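Local coordinates for protein 4-hydroxy-tetrahydrodipicolinate synthase (Thermotoga maritima, PDB 1O5K) that probably catalyses the condensation of pyruvate with aspartate beta-semialdehyde to 4-hydroxy-tetrahydrodipicolinate in lysine biosynthesis, with pyruvate bound as a Schiff base, at residues I182-T185 and V186-K190; R205-Y208 and L209-G213. All blocks are in the same frame, centred on the assembly; numbering follows the deposited sequence.

Interaction 1 (I182-T185 and V186-K190)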
ATOM      1  N   ILE A 182     -16.637  -1.599   3.810  1.00 25.08           N
ATOM      2  CA  ILE A 182     -18.027  -1.615   3.391  1.00 24.97           C
ATOM      3  C   ILE A 182     -18.910  -2.437   4.361  1.00 23.40           C
ATOM      4  O   ILE A 182     -19.971  -1.966   4.800  1.00 25.77           O
ATOM      5  CB  ILE A 182     -18.119  -2.177   1.972  1.00 23.82           C
ATOM      6  CG1 ILE A 182     -17.480  -1.143   0.986  1.00 26.07           C
ATOM      7  CG2 ILE A 182     -19.552  -2.517   1.621  1.00 23.56           C
ATOM      8  CD1 ILE A 182     -17.263  -1.740  -0.429  1.00 26.09           C
ATOM      9  N   ASP A 183     -18.422  -3.609   4.738  1.00 22.44           N
ATOM     10  CA  ASP A 183     -19.121  -4.505   5.653  1.00 22.40           C
ATOM     11  C   ASP A 183     -19.403  -3.813   6.995  1.00 23.63           C
ATOM     12  O   ASP A 183     -20.518  -3.834   7.474  1.00 24.35           O
ATOM     13  CB  ASP A 183     -18.266  -5.742   5.857  1.00 23.28           C
ATOM     14  CG  ASP A 183     -18.893  -6.736   6.779  1.00 27.86           C
ATOM     15  OD1 ASP A 183     -18.472  -6.781   7.945  1.00 25.86           O
ATOM     16  OD2 ASP A 183     -19.786  -7.487   6.419  1.00 28.18           O
ATOM     17  N   ARG A 184     -18.385  -3.173   7.547  1.00 24.05           N
ATOM     18  CA  ARG A 184     -18.468  -2.534   8.854  1.00 23.34           C
ATOM     19  C   ARG A 184     -19.260  -1.217   8.853  1.00 21.11           C
ATOM     20  O   ARG A 184     -20.001  -0.951   9.803  1.00 25.51           O
ATOM     21  CB  ARG A 184     -17.077  -2.343   9.423  1.00 26.85           C
ATOM     22  CG  ARG A 184     -16.531  -3.599   9.996  1.00 35.41           C
ATOM     23  CD  ARG A 184     -17.199  -3.984  11.353  1.00 42.16           C
ATOM     24  NE  ARG A 184     -16.556  -3.307  12.483  1.00 50.48           N
ATOM     25  CZ  ARG A 184     -16.806  -3.538  13.787  1.00 50.00           C
ATOM     26  NH1 ARG A 184     -16.135  -2.856  14.704  1.00 55.82           N
ATOM     27  NH2 ARG A 184     -17.718  -4.421  14.184  1.00 43.23           N
ATOM     28  N   THR A 185     -19.112  -0.400   7.814  1.00 25.39           N
ATOM     29  CA  THR A 185     -19.921   0.802   7.659  1.00 25.88           C
ATOM     30  C   THR A 185     -21.399   0.448   7.655  1.00 24.43           C
ATOM     31  O   THR A 185     -22.152   1.000   8.439  1.00 23.69           O
ATOM     32  CB  THR A 185     -19.521   1.553   6.430  1.00 25.93           C
ATOM     33  OG1 THR A 185     -18.191   2.089   6.639  1.00 25.66           O
ATOM     34  CG2 THR A 185     -20.360   2.723   6.213  1.00 25.80           C
ATOM     35  N   VAL A 186     -21.796  -0.521   6.842  1.00 24.89           N
ATOM     36  CA  VAL A 186     -23.185  -0.948   6.823  1.00 23.23           C
ATOM     37  C   VAL A 186     -23.612  -1.462   8.199  1.00 25.65           C
ATOM     38  O   VAL A 186     -24.615  -1.027   8.728  1.00 26.90           O
ATOM     39  CB  VAL A 186     -23.478  -2.014   5.779  1.00 23.96           C
ATOM     40  CG1 VAL A 186     -24.943  -2.485   5.925  1.00 23.32           C
ATOM     41  CG2 VAL A 186     -23.256  -1.449   4.394  1.00 22.63           C
ATOM     42  N   SER A 187     -22.853  -2.405   8.769  1.00 24.62           N
ATOM     43  CA  SER A 187     -23.233  -3.071  10.034  1.00 23.69           C
ATOM     44  C   SER A 187     -23.328  -2.050  11.172  1.00 24.28           C
ATOM     45  O   SER A 187     -24.312  -1.999  11.921  1.00 24.67           O
ATOM     46  CB  SER A 187     -22.159  -4.103  10.407  1.00 24.62           C
ATOM     47  OG  SER A 187     -22.459  -4.645  11.702  1.00 36.21           O
ATOM     48  N   LEU A 188     -22.293  -1.230  11.319  1.00 23.12           N
ATOM     49  CA  LEU A 188     -22.222  -0.425  12.540  1.00 24.35           C
ATOM     50  C   LEU A 188     -23.179   0.753  12.473  1.00 24.18           C
ATOM     51  O   LEU A 188     -23.757   1.128  13.494  1.00 22.70           O
ATOM     52  CB  LEU A 188     -20.817   0.056  12.766  1.00 26.33           C
ATOM     53  CG  LEU A 188     -19.774  -0.959  13.234  1.00 25.56           C
ATOM     54  CD1 LEU A 188     -18.529  -0.212  13.613  1.00 29.25           C
ATOM     55  CD2 LEU A 188     -20.271  -1.809  14.445  1.00 30.23           C
ATOM     56  N   THR A 189     -23.319   1.388  11.290  1.00 22.06           N
ATOM     57  CA  THR A 189     -24.234   2.548  11.188  1.00 23.89           C
ATOM     58  C   THR A 189     -25.706   2.128  11.416  1.00 25.23           C
ATOM     59  O   THR A 189     -26.459   2.806  12.122  1.00 25.36           O
ATOM     60  CB  THR A 189     -24.094   3.348   9.885  1.00 25.46           C
ATOM     61  OG1 THR A 189     -24.365   2.509   8.756  1.00 23.81           O
ATOM     62  CG2 THR A 189     -22.670   3.904   9.669  1.00 25.46           C
ATOM     63  N   LYS A 190     -26.097   0.974  10.866  1.00 23.97           N
ATOM     64  CA  LYS A 190     -27.465   0.529  10.966  1.00 24.32           C
ATOM     65  C   LYS A 190     -27.766   0.001  12.319  1.00 21.01           C
ATOM     66  O   LYS A 190     -28.905   0.032  12.762  1.00 22.32           O
ATOM     67  CB  LYS A 190     -27.780  -0.515   9.891  1.00 26.30           C
ATOM     68  CG  LYS A 190     -27.909   0.179   8.535  1.00 23.33           C
ATOM     69  CD  LYS A 190     -28.221  -0.735   7.367  1.00 28.62           C
ATOM     70  CE  LYS A 190     -28.175   0.023   6.015  1.00 26.92           C
ATOM     71  NZ  LYS A 190     -29.380   0.924   5.756  1.00 24.32           N
TER

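Interaction 2 (R205-Y208 and L209-G213)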
ATOM      1  N   ARG A 205     -18.528  -1.783  -6.673  1.00 23.26           N
ATOM      2  CA  ARG A 205     -18.788  -2.366  -5.307  1.00 22.31           C
ATOM      3  C   ARG A 205     -20.289  -2.459  -4.975  1.00 23.18           C
ATOM      4  O   ARG A 205     -20.649  -2.997  -3.941  1.00 25.88           O
ATOM      5  CB  ARG A 205     -18.106  -1.536  -4.232  1.00 24.84           C
ATOM      6  CG  ARG A 205     -16.572  -1.522  -4.350  1.00 26.95           C
ATOM      7  CD  ARG A 205     -15.943  -2.808  -3.969  1.00 24.80           C
ATOM      8  NE  ARG A 205     -14.490  -2.822  -3.988  1.00 22.88           N
ATOM      9  CZ  ARG A 205     -13.737  -3.006  -5.066  1.00 25.52           C
ATOM     10  NH1 ARG A 205     -14.278  -3.126  -6.300  1.00 28.23           N
ATOM     11  NH2 ARG A 205     -12.427  -3.087  -4.908  1.00 26.96           N
ATOM     12  N   THR A 206     -21.162  -1.968  -5.859  1.00 23.42           N
ATOM     13  CA  THR A 206     -22.622  -1.921  -5.571  1.00 21.60           C
ATOM     14  C   THR A 206     -23.178  -3.292  -5.194  1.00 22.82           C
ATOM     15  O   THR A 206     -23.865  -3.441  -4.177  1.00 22.37           O
ATOM     16  CB  THR A 206     -23.385  -1.381  -6.756  1.00 25.45           C
ATOM     17  OG1 THR A 206     -22.870  -0.095  -7.106  1.00 26.12           O
ATOM     18  CG2 THR A 206     -24.874  -1.199  -6.376  1.00 25.43           C
ATOM     19  N   PHE A 207     -22.924  -4.297  -6.027  1.00 21.03           N
ATOM     20  CA  PHE A 207     -23.388  -5.645  -5.767  1.00 21.93           C
ATOM     21  C   PHE A 207     -23.022  -6.125  -4.349  1.00 21.14           C
ATOM     22  O   PHE A 207     -23.866  -6.579  -3.579  1.00 21.72           O
ATOM     23  CB  PHE A 207     -22.882  -6.644  -6.828  1.00 24.06           C
ATOM     24  CG  PHE A 207     -23.265  -8.061  -6.541  1.00 21.51           C
ATOM     25  CD1 PHE A 207     -24.589  -8.463  -6.619  1.00 21.49           C
ATOM     26  CD2 PHE A 207     -22.295  -9.004  -6.112  1.00 24.92           C
ATOM     27  CE1 PHE A 207     -24.970  -9.755  -6.342  1.00 26.01           C
ATOM     28  CE2 PHE A 207     -22.686 -10.303  -5.778  1.00 21.58           C
ATOM     29  CZ  PHE A 207     -24.022 -10.662  -5.892  1.00 23.70           C
ATOM     30  N   TYR A 208     -21.762  -5.964  -4.002  1.00 22.05           N
ATOM     31  CA  TYR A 208     -21.277  -6.454  -2.734  1.00 22.04           C
ATOM     32  C   TYR A 208     -21.797  -5.593  -1.568  1.00 20.08           C
ATOM     33  O   TYR A 208     -22.077  -6.126  -0.496  1.00 22.02           O
ATOM     34  CB  TYR A 208     -19.763  -6.627  -2.738  1.00 22.72           C
ATOM     35  CG  TYR A 208     -19.333  -7.707  -3.672  1.00 22.31           C
ATOM     36  CD1 TYR A 208     -19.585  -9.042  -3.393  1.00 23.72           C
ATOM     37  CD2 TYR A 208     -18.749  -7.384  -4.922  1.00 22.03           C
ATOM     38  CE1 TYR A 208     -19.266 -10.033  -4.292  1.00 26.23           C
ATOM     39  CE2 TYR A 208     -18.409  -8.405  -5.828  1.00 23.23           C
ATOM     40  CZ  TYR A 208     -18.670  -9.696  -5.521  1.00 25.84           C
ATOM     41  OH  TYR A 208     -18.350 -10.712  -6.413  1.00 28.10           O
ATOM     42  N   LEU A 209     -21.949  -4.296  -1.795  1.00 22.13           N
ATOM     43  CA  LEU A 209     -22.567  -3.435  -0.816  1.00 23.95           C
ATOM     44  C   LEU A 209     -24.025  -3.763  -0.594  1.00 23.66           C
ATOM     45  O   LEU A 209     -24.463  -3.756   0.554  1.00 22.45           O
ATOM     46  CB  LEU A 209     -22.367  -1.967  -1.169  1.00 24.17           C
ATOM     47  CG  LEU A 209     -22.963  -1.028  -0.148  1.00 24.05           C
ATOM     48  CD1 LEU A 209     -21.894   0.076   0.073  1.00 31.93           C
ATOM     49  CD2 LEU A 209     -24.288  -0.529  -0.677  1.00 27.04           C
ATOM     50  N   LEU A 210     -24.773  -4.106  -1.656  1.00 23.56           N
ATOM     51  CA  LEU A 210     -26.123  -4.647  -1.456  1.00 23.54           C
ATOM     52  C   LEU A 210     -26.106  -5.913  -0.586  1.00 23.01           C
ATOM     53  O   LEU A 210     -26.912  -6.046   0.334  1.00 18.59           O
ATOM     54  CB  LEU A 210     -26.812  -4.905  -2.826  1.00 22.76           C
ATOM     55  CG  LEU A 210     -27.099  -3.582  -3.592  1.00 23.17           C
ATOM     56  CD1 LEU A 210     -27.431  -3.892  -4.999  1.00 25.12           C
ATOM     57  CD2 LEU A 210     -28.265  -2.825  -2.902  1.00 30.03           C
ATOM     58  N   CYS A 211     -25.197  -6.852  -0.885  1.00 20.97           N
ATOM     59  CA  CYS A 211     -25.065  -8.119  -0.157  1.00 20.18           C
ATOM     60  C   CYS A 211     -24.731  -7.841   1.311  1.00 20.97           C
ATOM     61  O   CYS A 211     -25.203  -8.590   2.199  1.00 20.38           O
ATOM     62  CB  CYS A 211     -23.983  -9.019  -0.780  1.00 21.44           C
ATOM     63  SG  CYS A 211     -24.464  -9.722  -2.374  1.00 22.98           S
ATOM     64  N   ALA A 212     -23.986  -6.760   1.573  1.00 22.09           N
ATOM     65  CA  ALA A 212     -23.648  -6.352   2.955  1.00 22.32           C
ATOM     66  C   ALA A 212     -24.855  -5.801   3.722  1.00 23.62           C
ATOM     67  O   ALA A 212     -24.815  -5.648   4.948  1.00 25.27           O
ATOM     68  CB  ALA A 212     -22.546  -5.271   2.897  1.00 23.01           C
ATOM     69  N   GLY A 213     -25.874  -5.439   2.958  1.00 23.03           N
ATOM     70  CA  GLY A 213     -27.143  -4.926   3.442  1.00 23.18           C
ATOM     71  C   GLY A 213     -27.385  -3.442   3.259  1.00 23.90           C
ATOM     72  O   GLY A 213     -28.227  -2.860   3.961  1.00 22.17           O
TER

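Interaction 1 (I182-T185 and V186-K190)
The carbonyl oxygen Thr-185 O accepts two bonds from Thr-189, one from its backbone and one from its side chain. The contact is local, along helix 179-192 of the TIM barrel. Thr-189 N gives the ordinary i to i+4 helix bond at 3.1 Å, and Thr-189 OG1 adds a shorter one of 2.7 Å to the same Thr-185 O. The two donors reach that oxygen from opposite faces of the carbonyl plane. Thr-189 OG1 sits between its own backbone N and carbonyl carbon (chi1 60°), a torsion that turns the hydroxyl back along the helix. The hydroxyl of Thr-185 bonds to Glu-174 and to Gln-181 O.

On another side of the helix, the arginine chain bends at chi2 and chi3 (-73° and -85°), which carries the guanidinium forward to Leu-188. The leucine methyls lie over one face of the Arg-184 guanidinium, with Leu-188 CD1 3.6 Å above its plane and offset toward the rim. Leu-188 CD2 is 3.7 Å from Arg-184 NH2. Shortening Arg-184 to an alanine removes this flat group and is likely to leave the Leu-188 methyls without their partner on that side. Asp-183 OD2 is hydrogen-bonded to Tyr-208 and His-248 of the second subunit and forms a salt bridge with its Arg-249. The helix bond Leu-188 N to Arg-184 O is 2.8 Å, and Val-186 CG2 rests 3.4 Å from Ile-182 O.

Interaction 2 (R205-Y208 and L209-G213)
A cysteine sulfur-aromatic contact spans the last turns of the short helix 206-212. Cys-211 SG sits over one face of the Phe-207 ring, 3.9 Å from the ring centroid and 21° off the normal. The sulfur is offset toward the rim, with Cys-211 SG 3.7 Å from Phe-207 CZ. With CG anti to the backbone N (chi1 176°), the Phe-207 side chain leaves beside its own carbonyl carbon, on the side where Cys-211 can reach the ring. The neighbouring Tyr-208 ring presents a face to Phe-207 CD2, which stands 3.6 Å above its plane.

Thr-206 and Leu-210 run side by side in the same direction, with Thr-206 CG2 4.0 Å from Leu-210 CD1. Leu-232 of helix 226-237 packs on both. Cys-211 O is hydrogen-bonded to Arg-245 of the second subunit, and Cys-211 packs on Cys-211 of that subunit.

Backbone bonds join the two halves, such as Leu-210 N to Thr-206 O at 2.8 Å. At the end, Gly-213 N bonds to Leu-210 O at 2.9 Å and weakly to Leu-209 O. Gly-213 has a phi of 106°, where a CB would jam against the preceding carbonyl oxygen. This glycine with positive phi is typical of a Schellman motif.

In the fold
Helix 179-192, which holds interaction 1, follows strand 169-171 in the barrel. The chain then passes through residues 193-205 to helix 206-212, which holds interaction 2, and on to strand 216-219. The two contacts are in series. Each spans a continuous stretch, so neither encloses a loop and they neither nest nor cross. The centres of interactions 1 and 2 lie about 11 Å apart. The two helices touch directly. Ile-182 CG2 meets Leu-209 CD1 at 3.8 Å, and Val-186 CG1 packs on Ala-212 O at the end of the second helix. Lys-190 forms a salt bridge with Asp-215, just before strand 216-219. Both helices also reach the second subunit.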